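Local coordinates for protein exocyst complex component EXO70 (Saccharomyces cerevisiae, PDB 2B1E) that serves as a subunit of the exocyst, the complex that tethers secretory vesicles to sites of exocytosis, and plays a role in exocyst assembly, at residues V381-R385 / P397-N401; A387-M392 / N407-I413; I417-L421 / Y452-M456. One frame throughout, in Å; residues are numbered along the deposited sequence.

Interaction 1: residues V381-R385 / P397-N401; sequences VNLER and PDVAN
Glu384 reaches from helix 364-391 to the backbone of the loop 397-401. CB lies against Ile417 of helix 410-429, and CG, anti to the backbone N (chi1 -161°), carries the extended chain past Ile413 toward Val399. CD then sits 3.7 Å from Val399 CA, where the two carboxylate oxygens divide their work. OE1 takes the N-H of Ala400 at 3.0 Å (Ala400 N to Glu384 OE1); the bond is almost perfectly straight and arrives on the syn side, slightly out of the carboxylate plane. The same oxygen is also hydrogen-bonded to Tyr452 OH. OE2 lies over Val399 CA at 3.3 Å and is hydrogen-bonded to Tyr455 OH and Gln388 NE2. Four bonds thus grip a buried carboxylate and fix its rotation, an environment that would be consistent with the charged form.

Val399 supplies the apolar half of the contact. Its CG2 presses on Val381 CG2 at 3.4 Å, tighter than ordinary carbon packing, while CG1 lies 3.8 Å from Arg385 CA and also over one face of the guanidinium group. Arg385, extended through chi2, bends at chi3 (-70°) to bring NH2 to 3.9 Å from Val399 CG2; the charge itself is paired with Glu351. At the start of the loop segment, Pro397 brings its CG to 4.2 Å from Arg385 O. Ala400, whose N-H Glu384 takes, has left-handed backbone angles and turns the loop at that point.

The arrangement is that of an interhelical loop folded back along the helix it has just left and pinned by a buried acid, within the all-helical, rod-shaped fold of Exo70.

Interaction 2: residues A387-M392 / N407-I413; sequences AQIALM and NKHKQRI
Asn407 O, the backbone acceptor of a residue whose side chain faces Gln388, receives the ammonium group of Lys410 at 2.6 Å (Lys410 NZ to Asn407 O), and Lys410 NZ is shared with Ser404 O. The side chain of Asn407 works in the same turn: OD1 accepts the backbone N-H of His409, 3.0 Å from His409 N, with the donor tilted out of the carbonyl plane. This is an Asx turn, and it shapes the chain just as His409 takes the N-cap position of helix 410-429. Across the contact, Asn407 ND2 lies 3.6 Å from Gln388 NE2. The side chains cross at about a right angle, with their amide planes 37° apart, and do not bond; Gln388 is instead tied to Glu384 and Asp398.

Ala387 faces Ile413 while Leu391 faces His409, the antiparallel register of a helical hairpin formed by two consecutive helices and their connecting loop. Leu391 is its principal wedge. Its CB lies over one face of the His409 imidazole, a CH-pi contact of 3.9 Å to the ring centroid; CG, anti to the carbonyl carbon (chi1 -61°), sends CD1 to 3.4 Å from His409 CB. CD1 also reaches Ile413 CG1, and CD2 passes obliquely by the guanidinium of Arg412, which bonds to Asn307.

Lys408 CB lies over the opposite face of the imidazole. Met392 comes to the rim, its SD in the ring plane at 4.7 Å from the His409 centroid, and then bends at chi3 so that CE rests 3.5 Å from Lys408 CG.

Interaction 3: residues I417-L421 / Y452-M456; sequences ILMNL and YISYM
Ile417 CG2 sits unusually close over one face of the Tyr452 ring, 3.5 Å from its centroid and 17° off the normal, in a CH-pi contact. It links helix 410-429 to helix 440-473, two neighbours in the helical bundle of the Exo70 C-terminal region, whose local axes run roughly antiparallel (146°) and come no nearer than 10.5 Å. No hydrogen bond crosses between the two segments; apolar side chains and the Tyr452 ring make the contact.

Ile417 spreads over the ring rather than touching it at one point. CG2, anti to the backbone N, comes within 3.4 Å of Tyr452 CD2, while CG1 follows the other margin of the ring, 3.8 Å from Tyr452 CE1. Leu421 CD1 approaches obliquely, 4.1 Å from Tyr452 CD2. Within its own helix, Tyr452 places CD1 over the centre of the Tyr455 ring, and its hydroxyl is bonded to Glu384. Were Tyr452 replaced by an alanine, Ile417 CG2 would probably face a gap and the buried Glu384 carboxylate would lose one hydrogen-bond partner.

Nearer the backbone, Leu418 packs beside Tyr452, its CG 3.8 Å from Tyr452 CB. Its CD1 branch continues along the partner helix, lying 4.2 Å from Ile453 CG1 and, at its nearest to the main chain, 3.7 Å from Tyr452 O.

How the interactions relate
The three contacts form one continuous cluster, with centres about 9 to 12 Å apart. Glu384 ties interaction 1 to interaction 3 through two short probable hydrogen bonds, Glu384 OE2 to Tyr455 OH at 2.6 Å and Glu384 OE1 to Tyr452 OH at 2.7 Å. Gln388 of interaction 2 also holds the loop 397-401, its OE1 2.8 Å from Asp398 N. Interactions 2 and 3 share helix 410-429 and meet where Lys410 O packs on Tyr455 CB at 3.4 Å. Together they illustrate how a few buried polar groups, set among apolar contacts, can join a loop to helices 364-391, 410-429 and 440-473, far from the chain's centre.

Interaction 1: residues V381-R385 / P397-N401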
ATOM      1  N   VAL A 381     -21.227   7.535 -13.046  1.00 18.79           N
ATOM      2  CA  VAL A 381     -21.665   7.044 -14.351  1.00 18.66           C
ATOM      3  C   VAL A 381     -22.409   5.708 -14.264  1.00 18.79           C
ATOM      4  O   VAL A 381     -23.412   5.509 -14.945  1.00 18.46           O
ATOM      5  CB  VAL A 381     -20.470   6.912 -15.341  1.00 21.30           C
ATOM      6  CG1 VAL A 381     -19.545   5.794 -14.908  1.00 21.59           C
ATOM      7  CG2 VAL A 381     -20.984   6.662 -16.751  1.00 21.81           C
ATOM      8  N   ASN A 382     -21.929   4.789 -13.434  1.00 17.16           N
ATOM      9  CA  ASN A 382     -22.603   3.498 -13.291  1.00 17.17           C
ATOM     10  C   ASN A 382     -23.964   3.641 -12.613  1.00 15.75           C
ATOM     11  O   ASN A 382     -24.910   2.929 -12.951  1.00 14.18           O
ATOM     12  CB  ASN A 382     -21.706   2.522 -12.547  1.00 17.23           C
ATOM     13  CG  ASN A 382     -20.714   1.861 -13.476  1.00 22.27           C
ATOM     14  OD1 ASN A 382     -21.029   0.852 -14.108  1.00 21.57           O
ATOM     15  ND2 ASN A 382     -19.523   2.445 -13.593  1.00 19.93           N
ATOM     16  N   LEU A 383     -24.074   4.561 -11.661  1.00 14.63           N
ATOM     17  CA  LEU A 383     -25.372   4.790 -11.046  1.00 13.53           C
ATOM     18  C   LEU A 383     -26.271   5.393 -12.127  1.00 11.54           C
ATOM     19  O   LEU A 383     -27.468   5.119 -12.168  1.00 12.17           O
ATOM     20  CB  LEU A 383     -25.278   5.765  -9.876  1.00 15.08           C
ATOM     21  CG  LEU A 383     -24.794   5.205  -8.542  1.00 14.55           C
ATOM     22  CD1 LEU A 383     -24.692   6.326  -7.529  1.00 15.32           C
ATOM     23  CD2 LEU A 383     -25.752   4.113  -8.062  1.00 17.04           C
ATOM     24  N   GLU A 384     -25.695   6.218 -13.001  1.00 11.29           N
ATOM     25  CA  GLU A 384     -26.476   6.836 -14.075  1.00 10.99           C
ATOM     26  C   GLU A 384     -26.941   5.779 -15.067  1.00 13.30           C
ATOM     27  O   GLU A 384     -28.106   5.768 -15.485  1.00 12.98           O
ATOM     28  CB  GLU A 384     -25.667   7.887 -14.850  1.00 11.46           C
ATOM     29  CG  GLU A 384     -26.595   8.826 -15.622  1.00 12.56           C
ATOM     30  CD  GLU A 384     -25.953   9.524 -16.810  1.00 14.27           C
ATOM     31  OE1 GLU A 384     -24.773   9.943 -16.728  1.00 16.99           O
ATOM     32  OE2 GLU A 384     -26.653   9.664 -17.831  1.00 12.63           O
ATOM     33  N   ARG A 385     -26.014   4.913 -15.470  1.00 14.80           N
ATOM     34  CA  ARG A 385     -26.328   3.842 -16.406  1.00 18.25           C
ATOM     35  C   ARG A 385     -27.484   2.997 -15.872  1.00 16.94           C
ATOM     36  O   ARG A 385     -28.440   2.710 -16.591  1.00 17.63           O
ATOM     37  CB  ARG A 385     -25.097   2.956 -16.637  1.00 20.34           C
ATOM     38  CG  ARG A 385     -25.381   1.723 -17.487  1.00 26.49           C
ATOM     39  CD  ARG A 385     -24.115   0.961 -17.848  1.00 27.16           C
ATOM     40  NE  ARG A 385     -23.282   1.685 -18.807  1.00 31.02           N
ATOM     41  CZ  ARG A 385     -22.294   2.518 -18.483  1.00 32.64           C
ATOM     42  NH1 ARG A 385     -21.995   2.745 -17.208  1.00 33.36           N
ATOM     43  NH2 ARG A 385     -21.602   3.129 -19.435  1.00 33.16           N
ATOM     44  N   PRO A 397     -28.475   3.012 -22.927  1.00 23.41           N
ATOM     45  CA  PRO A 397     -28.109   4.174 -22.114  1.00 23.11           C
ATOM     46  C   PRO A 397     -27.130   5.110 -22.812  1.00 22.17           C
ATOM     47  O   PRO A 397     -26.245   4.664 -23.542  1.00 21.47           O
ATOM     48  CB  PRO A 397     -27.497   3.539 -20.869  1.00 23.96           C
ATOM     49  CG  PRO A 397     -28.285   2.265 -20.737  1.00 24.26           C
ATOM     50  CD  PRO A 397     -28.290   1.765 -22.167  1.00 23.76           C
ATOM     51  N   ASP A 398     -27.310   6.409 -22.599  1.00 21.46           N
ATOM     52  CA  ASP A 398     -26.414   7.407 -23.162  1.00 20.44           C
ATOM     53  C   ASP A 398     -25.972   8.263 -21.984  1.00 19.90           C
ATOM     54  O   ASP A 398     -26.518   9.333 -21.733  1.00 17.82           O
ATOM     55  CB  ASP A 398     -27.127   8.257 -24.221  1.00 21.82           C
ATOM     56  CG  ASP A 398     -26.212   9.311 -24.827  1.00 23.98           C
ATOM     57  OD1 ASP A 398     -24.976   9.132 -24.752  1.00 24.68           O
ATOM     58  OD2 ASP A 398     -26.719  10.308 -25.385  1.00 23.79           O
ATOM     59  N   VAL A 399     -24.986   7.762 -21.248  1.00 20.09           N
ATOM     60  CA  VAL A 399     -24.483   8.440 -20.064  1.00 19.26           C
ATOM     61  C   VAL A 399     -23.569   9.613 -20.374  1.00 19.59           C
ATOM     62  O   VAL A 399     -23.036   9.731 -21.484  1.00 17.79           O
ATOM     63  CB  VAL A 399     -23.704   7.464 -19.143  1.00 20.62           C
ATOM     64  CG1 VAL A 399     -24.601   6.295 -18.739  1.00 19.17           C
ATOM     65  CG2 VAL A 399     -22.439   6.965 -19.852  1.00 18.53           C
ATOM     66  N   ALA A 400     -23.386  10.466 -19.370  1.00 18.50           N
ATOM     67  CA  ALA A 400     -22.528  11.635 -19.484  1.00 20.08           C
ATOM     68  C   ALA A 400     -22.914  12.512 -20.659  1.00 20.03           C
ATOM     69  O   ALA A 400     -22.051  13.043 -21.353  1.00 23.30           O
ATOM     70  CB  ALA A 400     -21.074  11.202 -19.615  1.00 22.28           C
ATOM     71  N   ASN A 401     -24.206  12.658 -20.895  1.00 19.65           N
ATOM     72  CA  ASN A 401     -24.657  13.497 -21.990  1.00 17.36           C
ATOM     73  C   ASN A 401     -25.887  14.294 -21.592  1.00 16.74           C
ATOM     74  O   ASN A 401     -27.010  13.828 -21.733  1.00 17.32           O
ATOM     75  CB  ASN A 401     -24.954  12.648 -23.230  1.00 17.12           C
ATOM     76  CG  ASN A 401     -25.440  13.484 -24.399  1.00 20.19           C
ATOM     77  OD1 ASN A 401     -25.332  14.714 -24.380  1.00 19.29           O
ATOM     78  ND2 ASN A 401     -25.967  12.822 -25.429  1.00 19.26           N
TER

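Interaction 2: residues A387-M392 / N407-I413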
ATOM      1  N   ALA A 387     -29.708   3.854 -13.657  1.00 12.93           N
ATOM      2  CA  ALA A 387     -30.915   4.664 -13.602  1.00 13.20           C
ATOM      3  C   ALA A 387     -31.573   4.729 -14.981  1.00 12.61           C
ATOM      4  O   ALA A 387     -32.789   4.621 -15.094  1.00 10.63           O
ATOM      5  CB  ALA A 387     -30.587   6.065 -13.110  1.00 11.18           C
ATOM      6  N   GLN A 388     -30.768   4.901 -16.028  1.00 11.98           N
ATOM      7  CA  GLN A 388     -31.316   4.965 -17.380  1.00 13.09           C
ATOM      8  C   GLN A 388     -32.000   3.651 -17.776  1.00 13.23           C
ATOM      9  O   GLN A 388     -33.071   3.652 -18.387  1.00 13.69           O
ATOM     10  CB  GLN A 388     -30.217   5.329 -18.389  1.00 13.62           C
ATOM     11  CG  GLN A 388     -29.933   6.833 -18.432  1.00 15.04           C
ATOM     12  CD  GLN A 388     -29.117   7.254 -19.641  1.00 14.78           C
ATOM     13  OE1 GLN A 388     -29.381   6.821 -20.757  1.00 14.89           O
ATOM     14  NE2 GLN A 388     -28.136   8.119 -19.422  1.00 12.79           N
ATOM     15  N   ILE A 389     -31.376   2.534 -17.424  1.00 14.34           N
ATOM     16  CA  ILE A 389     -31.923   1.212 -17.729  1.00 16.26           C
ATOM     17  C   ILE A 389     -33.203   0.981 -16.921  1.00 16.92           C
ATOM     18  O   ILE A 389     -34.128   0.302 -17.370  1.00 15.65           O
ATOM     19  CB  ILE A 389     -30.902   0.107 -17.374  1.00 15.92           C
ATOM     20  CG1 ILE A 389     -29.685   0.214 -18.301  1.00 18.16           C
ATOM     21  CG2 ILE A 389     -31.544  -1.263 -17.481  1.00 19.12           C
ATOM     22  CD1 ILE A 389     -28.573  -0.747 -17.967  1.00 20.28           C
ATOM     23  N   ALA A 390     -33.242   1.548 -15.723  1.00 16.21           N
ATOM     24  CA  ALA A 390     -34.399   1.412 -14.849  1.00 16.33           C
ATOM     25  C   ALA A 390     -35.597   2.219 -15.353  1.00 14.98           C
ATOM     26  O   ALA A 390     -36.727   1.744 -15.291  1.00 15.10           O
ATOM     27  CB  ALA A 390     -34.033   1.859 -13.435  1.00 15.75           C
ATOM     28  N   LEU A 391     -35.351   3.429 -15.856  1.00 12.78           N
ATOM     29  CA  LEU A 391     -36.433   4.284 -16.338  1.00 12.91           C
ATOM     30  C   LEU A 391     -36.783   4.083 -17.808  1.00 12.93           C
ATOM     31  O   LEU A 391     -37.896   4.396 -18.223  1.00 11.68           O
ATOM     32  CB  LEU A 391     -36.097   5.758 -16.114  1.00 12.35           C
ATOM     33  CG  LEU A 391     -35.890   6.208 -14.668  1.00 14.07           C
ATOM     34  CD1 LEU A 391     -35.393   7.634 -14.657  1.00 13.94           C
ATOM     35  CD2 LEU A 391     -37.179   6.070 -13.881  1.00 16.37           C
ATOM     36  N   MET A 392     -35.825   3.582 -18.587  1.00 10.66           N
ATOM     37  CA  MET A 392     -36.029   3.326 -20.019  1.00 13.66           C
ATOM     38  C   MET A 392     -35.393   1.970 -20.342  1.00 14.94           C
ATOM     39  O   MET A 392     -34.325   1.892 -20.945  1.00 11.89           O
ATOM     40  CB  MET A 392     -35.373   4.434 -20.858  1.00 15.50           C
ATOM     41  CG  MET A 392     -35.935   5.833 -20.588  1.00 16.75           C
ATOM     42  SD  MET A 392     -35.040   7.147 -21.458  1.00 12.90           S
ATOM     43  CE  MET A 392     -36.158   7.469 -22.797  1.00 20.43           C
ATOM     44  N   ASN A 407     -32.857  10.786 -23.819  1.00 16.12           N
ATOM     45  CA  ASN A 407     -33.007  10.630 -22.380  1.00 14.62           C
ATOM     46  C   ASN A 407     -34.141  11.541 -21.925  1.00 16.38           C
ATOM     47  O   ASN A 407     -33.956  12.755 -21.801  1.00 17.18           O
ATOM     48  CB  ASN A 407     -31.713  11.014 -21.672  1.00 12.24           C
ATOM     49  CG  ASN A 407     -31.742  10.673 -20.200  1.00 13.13           C
ATOM     50  OD1 ASN A 407     -32.802  10.377 -19.642  1.00  9.09           O
ATOM     51  ND2 ASN A 407     -30.581  10.721 -19.559  1.00 11.29           N
ATOM     52  N   LYS A 408     -35.314  10.962 -21.668  1.00 15.04           N
ATOM     53  CA  LYS A 408     -36.471  11.752 -21.254  1.00 15.90           C
ATOM     54  C   LYS A 408     -36.537  11.983 -19.743  1.00 14.71           C
ATOM     55  O   LYS A 408     -37.450  12.646 -19.262  1.00 13.68           O
ATOM     56  CB  LYS A 408     -37.779  11.072 -21.691  1.00 16.83           C
ATOM     57  CG  LYS A 408     -37.822  10.572 -23.145  1.00 19.88           C
ATOM     58  CD  LYS A 408     -37.712  11.697 -24.156  1.00 23.98           C
ATOM     59  CE  LYS A 408     -37.725  11.145 -25.597  1.00 24.59           C
ATOM     60  NZ  LYS A 408     -37.389  12.201 -26.590  1.00 24.21           N
ATOM     61  N   HIS A 409     -35.575  11.451 -18.999  1.00 14.27           N
ATOM     62  CA  HIS A 409     -35.591  11.573 -17.542  1.00 13.33           C
ATOM     63  C   HIS A 409     -34.371  12.279 -16.955  1.00 11.20           C
ATOM     64  O   HIS A 409     -33.958  11.970 -15.838  1.00  9.41           O
ATOM     65  CB  HIS A 409     -35.689  10.167 -16.944  1.00 12.84           C
ATOM     66  CG  HIS A 409     -36.801   9.352 -17.527  1.00 14.94           C
ATOM     67  ND1 HIS A 409     -38.091   9.413 -17.051  1.00  9.22           N
ATOM     68  CD2 HIS A 409     -36.831   8.512 -18.591  1.00 13.01           C
ATOM     69  CE1 HIS A 409     -38.872   8.652 -17.800  1.00 14.32           C
ATOM     70  NE2 HIS A 409     -38.132   8.094 -18.740  1.00  9.79           N
ATOM     71  N   LYS A 410     -33.809  13.229 -17.686  1.00 12.29           N
ATOM     72  CA  LYS A 410     -32.609  13.901 -17.205  1.00 13.78           C
ATOM     73  C   LYS A 410     -32.774  14.647 -15.891  1.00 13.69           C
ATOM     74  O   LYS A 410     -31.860  14.662 -15.066  1.00 13.71           O
ATOM     75  CB  LYS A 410     -32.054  14.821 -18.300  1.00 13.79           C
ATOM     76  CG  LYS A 410     -31.626  14.036 -19.541  1.00 15.20           C
ATOM     77  CD  LYS A 410     -30.849  14.867 -20.552  1.00 16.21           C
ATOM     78  CE  LYS A 410     -31.758  15.815 -21.306  1.00 14.93           C
ATOM     79  NZ  LYS A 410     -32.879  15.077 -21.929  1.00 17.04           N
ATOM     80  N   GLN A 411     -33.939  15.245 -15.674  1.00 13.04           N
ATOM     81  CA  GLN A 411     -34.153  15.985 -14.438  1.00 12.76           C
ATOM     82  C   GLN A 411     -34.039  15.073 -13.221  1.00 11.27           C
ATOM     83  O   GLN A 411     -33.300  15.378 -12.287  1.00  6.10           O
ATOM     84  CB  GLN A 411     -35.522  16.684 -14.450  1.00 12.94           C
ATOM     85  CG  GLN A 411     -35.802  17.479 -13.165  1.00 12.31           C
ATOM     86  CD  GLN A 411     -37.031  18.361 -13.288  1.00 13.78           C
ATOM     87  OE1 GLN A 411     -38.115  17.892 -13.638  1.00 15.48           O
ATOM     88  NE2 GLN A 411     -36.867  19.642 -13.001  1.00 10.81           N
ATOM     89  N   ARG A 412     -34.756  13.949 -13.245  1.00  8.60           N
ATOM     90  CA  ARG A 412     -34.730  12.992 -12.136  1.00  9.58           C
ATOM     91  C   ARG A 412     -33.383  12.288 -11.982  1.00 10.01           C
ATOM     92  O   ARG A 412     -32.896  12.115 -10.861  1.00 10.16           O
ATOM     93  CB  ARG A 412     -35.827  11.931 -12.305  1.00 11.52           C
ATOM     94  CG  ARG A 412     -35.779  10.876 -11.204  1.00 12.97           C
ATOM     95  CD  ARG A 412     -36.827   9.774 -11.316  1.00 11.55           C
ATOM     96  NE  ARG A 412     -36.654   8.833 -10.207  1.00 13.78           N
ATOM     97  CZ  ARG A 412     -37.399   7.753  -9.995  1.00 15.59           C
ATOM     98  NH1 ARG A 412     -38.396   7.448 -10.819  1.00 13.93           N
ATOM     99  NH2 ARG A 412     -37.146   6.975  -8.953  1.00 15.51           N
ATOM    100  N   ILE A 413     -32.798  11.856 -13.099  1.00  8.21           N
ATOM    101  CA  ILE A 413     -31.507  11.189 -13.054  1.00 10.50           C
ATOM    102  C   ILE A 413     -30.466  12.185 -12.539  1.00 10.91           C
ATOM    103  O   ILE A 413     -29.608  11.836 -11.719  1.00 11.41           O
ATOM    104  CB  ILE A 413     -31.104  10.653 -14.451  1.00 10.83           C
ATOM    105  CG1 ILE A 413     -32.035   9.501 -14.845  1.00 12.30           C
ATOM    106  CG2 ILE A 413     -29.640  10.209 -14.438  1.00 12.08           C
ATOM    107  CD1 ILE A 413     -31.992   9.120 -16.351  1.00 13.69           C
TER

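Interaction 3: residues I417-L421 / Y452-M456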
ATOM      1  N   ILE A 417     -28.231  11.441  -9.135  1.00 11.51           N
ATOM      2  CA  ILE A 417     -26.770  11.426  -9.075  1.00 11.75           C
ATOM      3  C   ILE A 417     -26.243  12.482  -8.093  1.00 12.12           C
ATOM      4  O   ILE A 417     -25.319  12.218  -7.314  1.00 13.33           O
ATOM      5  CB  ILE A 417     -26.134  11.668 -10.471  1.00 12.17           C
ATOM      6  CG1 ILE A 417     -26.651  10.629 -11.476  1.00 14.29           C
ATOM      7  CG2 ILE A 417     -24.604  11.564 -10.375  1.00 10.57           C
ATOM      8  CD1 ILE A 417     -26.439   9.163 -11.031  1.00 10.80           C
ATOM      9  N   LEU A 418     -26.829  13.673  -8.119  1.00 12.27           N
ATOM     10  CA  LEU A 418     -26.382  14.723  -7.212  1.00 13.19           C
ATOM     11  C   LEU A 418     -26.632  14.366  -5.748  1.00 14.25           C
ATOM     12  O   LEU A 418     -25.821  14.700  -4.885  1.00 13.11           O
ATOM     13  CB  LEU A 418     -27.043  16.056  -7.565  1.00 13.45           C
ATOM     14  CG  LEU A 418     -26.496  16.707  -8.842  1.00 13.14           C
ATOM     15  CD1 LEU A 418     -27.431  17.801  -9.276  1.00 12.40           C
ATOM     16  CD2 LEU A 418     -25.103  17.255  -8.618  1.00 12.37           C
ATOM     17  N   MET A 419     -27.728  13.672  -5.449  1.00 13.62           N
ATOM     18  CA  MET A 419     -27.974  13.320  -4.054  1.00 14.72           C
ATOM     19  C   MET A 419     -26.875  12.386  -3.569  1.00 17.12           C
ATOM     20  O   MET A 419     -26.461  12.444  -2.406  1.00 16.58           O
ATOM     21  CB  MET A 419     -29.351  12.662  -3.863  1.00 14.92           C
ATOM     22  CG  MET A 419     -30.536  13.643  -3.875  1.00 15.19           C
ATOM     23  SD  MET A 419     -30.485  14.938  -2.581  1.00 13.92           S
ATOM     24  CE  MET A 419     -30.882  13.958  -1.140  1.00 18.51           C
ATOM     25  N   ASN A 420     -26.393  11.526  -4.458  1.00 15.72           N
ATOM     26  CA  ASN A 420     -25.336  10.611  -4.087  1.00 16.33           C
ATOM     27  C   ASN A 420     -24.005  11.361  -4.011  1.00 16.81           C
ATOM     28  O   ASN A 420     -23.241  11.180  -3.063  1.00 16.94           O
ATOM     29  CB  ASN A 420     -25.259   9.445  -5.085  1.00 16.63           C
ATOM     30  CG  ASN A 420     -26.398   8.445  -4.901  1.00 15.22           C
ATOM     31  OD1 ASN A 420     -27.524   8.657  -5.364  1.00 18.34           O
ATOM     32  ND2 ASN A 420     -26.112   7.358  -4.210  1.00  8.11           N
ATOM     33  N   LEU A 421     -23.727  12.209  -4.996  1.00 17.56           N
ATOM     34  CA  LEU A 421     -22.482  12.967  -4.977  1.00 18.75           C
ATOM     35  C   LEU A 421     -22.409  13.868  -3.745  1.00 19.36           C
ATOM     36  O   LEU A 421     -21.323  14.264  -3.333  1.00 19.11           O
ATOM     37  CB  LEU A 421     -22.339  13.811  -6.243  1.00 16.75           C
ATOM     38  CG  LEU A 421     -21.996  13.058  -7.533  1.00 19.75           C
ATOM     39  CD1 LEU A 421     -22.058  14.037  -8.712  1.00 18.71           C
ATOM     40  CD2 LEU A 421     -20.607  12.425  -7.424  1.00 16.76           C
ATOM     41  N   TYR A 452     -24.257  16.902 -13.840  1.00 12.33           N
ATOM     42  CA  TYR A 452     -25.582  16.540 -13.362  1.00 12.14           C
ATOM     43  C   TYR A 452     -26.438  17.739 -12.976  1.00 13.45           C
ATOM     44  O   TYR A 452     -27.667  17.642 -12.930  1.00 14.18           O
ATOM     45  CB  TYR A 452     -25.455  15.488 -12.243  1.00 12.14           C
ATOM     46  CG  TYR A 452     -24.865  14.215 -12.811  1.00 12.17           C
ATOM     47  CD1 TYR A 452     -25.590  13.444 -13.724  1.00 14.13           C
ATOM     48  CD2 TYR A 452     -23.535  13.864 -12.573  1.00 11.71           C
ATOM     49  CE1 TYR A 452     -25.005  12.375 -14.397  1.00 13.18           C
ATOM     50  CE2 TYR A 452     -22.941  12.787 -13.241  1.00 10.92           C
ATOM     51  CZ  TYR A 452     -23.680  12.051 -14.155  1.00 12.63           C
ATOM     52  OH  TYR A 452     -23.090  11.011 -14.854  1.00 12.19           O
ATOM     53  N   ILE A 453     -25.801  18.877 -12.713  1.00 12.72           N
ATOM     54  CA  ILE A 453     -26.560  20.092 -12.442  1.00 12.08           C
ATOM     55  C   ILE A 453     -27.149  20.378 -13.820  1.00 11.77           C
ATOM     56  O   ILE A 453     -28.323  20.711 -13.963  1.00 12.63           O
ATOM     57  CB  ILE A 453     -25.643  21.272 -12.041  1.00 12.82           C
ATOM     58  CG1 ILE A 453     -25.183  21.110 -10.587  1.00 14.93           C
ATOM     59  CG2 ILE A 453     -26.376  22.599 -12.254  1.00 15.10           C
ATOM     60  CD1 ILE A 453     -23.926  21.935 -10.237  1.00 13.54           C
ATOM     61  N   SER A 454     -26.313  20.217 -14.843  1.00 13.21           N
ATOM     62  CA  SER A 454     -26.739  20.445 -16.218  1.00 11.89           C
ATOM     63  C   SER A 454     -27.904  19.512 -16.593  1.00 11.41           C
ATOM     64  O   SER A 454     -28.825  19.920 -17.301  1.00 11.20           O
ATOM     65  CB  SER A 454     -25.553  20.258 -17.175  1.00 14.34           C
ATOM     66  OG  SER A 454     -25.808  20.924 -18.401  1.00 17.67           O
ATOM     67  N   TYR A 455     -27.867  18.264 -16.128  1.00 11.26           N
ATOM     68  CA  TYR A 455     -28.972  17.335 -16.394  1.00 11.45           C
ATOM     69  C   TYR A 455     -30.278  17.947 -15.858  1.00 10.36           C
ATOM     70  O   TYR A 455     -31.308  17.910 -16.525  1.00 10.07           O
ATOM     71  CB  TYR A 455     -28.748  15.983 -15.696  1.00 10.23           C
ATOM     72  CG  TYR A 455     -28.044  14.927 -16.531  1.00 12.51           C
ATOM     73  CD1 TYR A 455     -26.827  15.197 -17.144  1.00 12.60           C
ATOM     74  CD2 TYR A 455     -28.577  13.643 -16.666  1.00 12.34           C
ATOM     75  CE1 TYR A 455     -26.155  14.235 -17.866  1.00 11.20           C
ATOM     76  CE2 TYR A 455     -27.900  12.655 -17.395  1.00 13.29           C
ATOM     77  CZ  TYR A 455     -26.689  12.967 -17.993  1.00 14.85           C
ATOM     78  OH  TYR A 455     -26.004  12.030 -18.740  1.00 14.62           O
ATOM     79  N   MET A 456     -30.227  18.514 -14.654  1.00 10.99           N
ATOM     80  CA  MET A 456     -31.419  19.111 -14.038  1.00 12.87           C
ATOM     81  C   MET A 456     -31.896  20.398 -14.709  1.00 11.11           C
ATOM     82  O   MET A 456     -33.077  20.722 -14.660  1.00 13.09           O
ATOM     83  CB  MET A 456     -31.182  19.396 -12.538  1.00 10.45           C
ATOM     84  CG  MET A 456     -31.065  18.147 -11.653  1.00 10.86           C
ATOM     85  SD  MET A 456     -31.169  18.486  -9.857  1.00  7.44           S
ATOM     86  CE  MET A 456     -29.830  19.599  -9.670  1.00 18.84           C
TER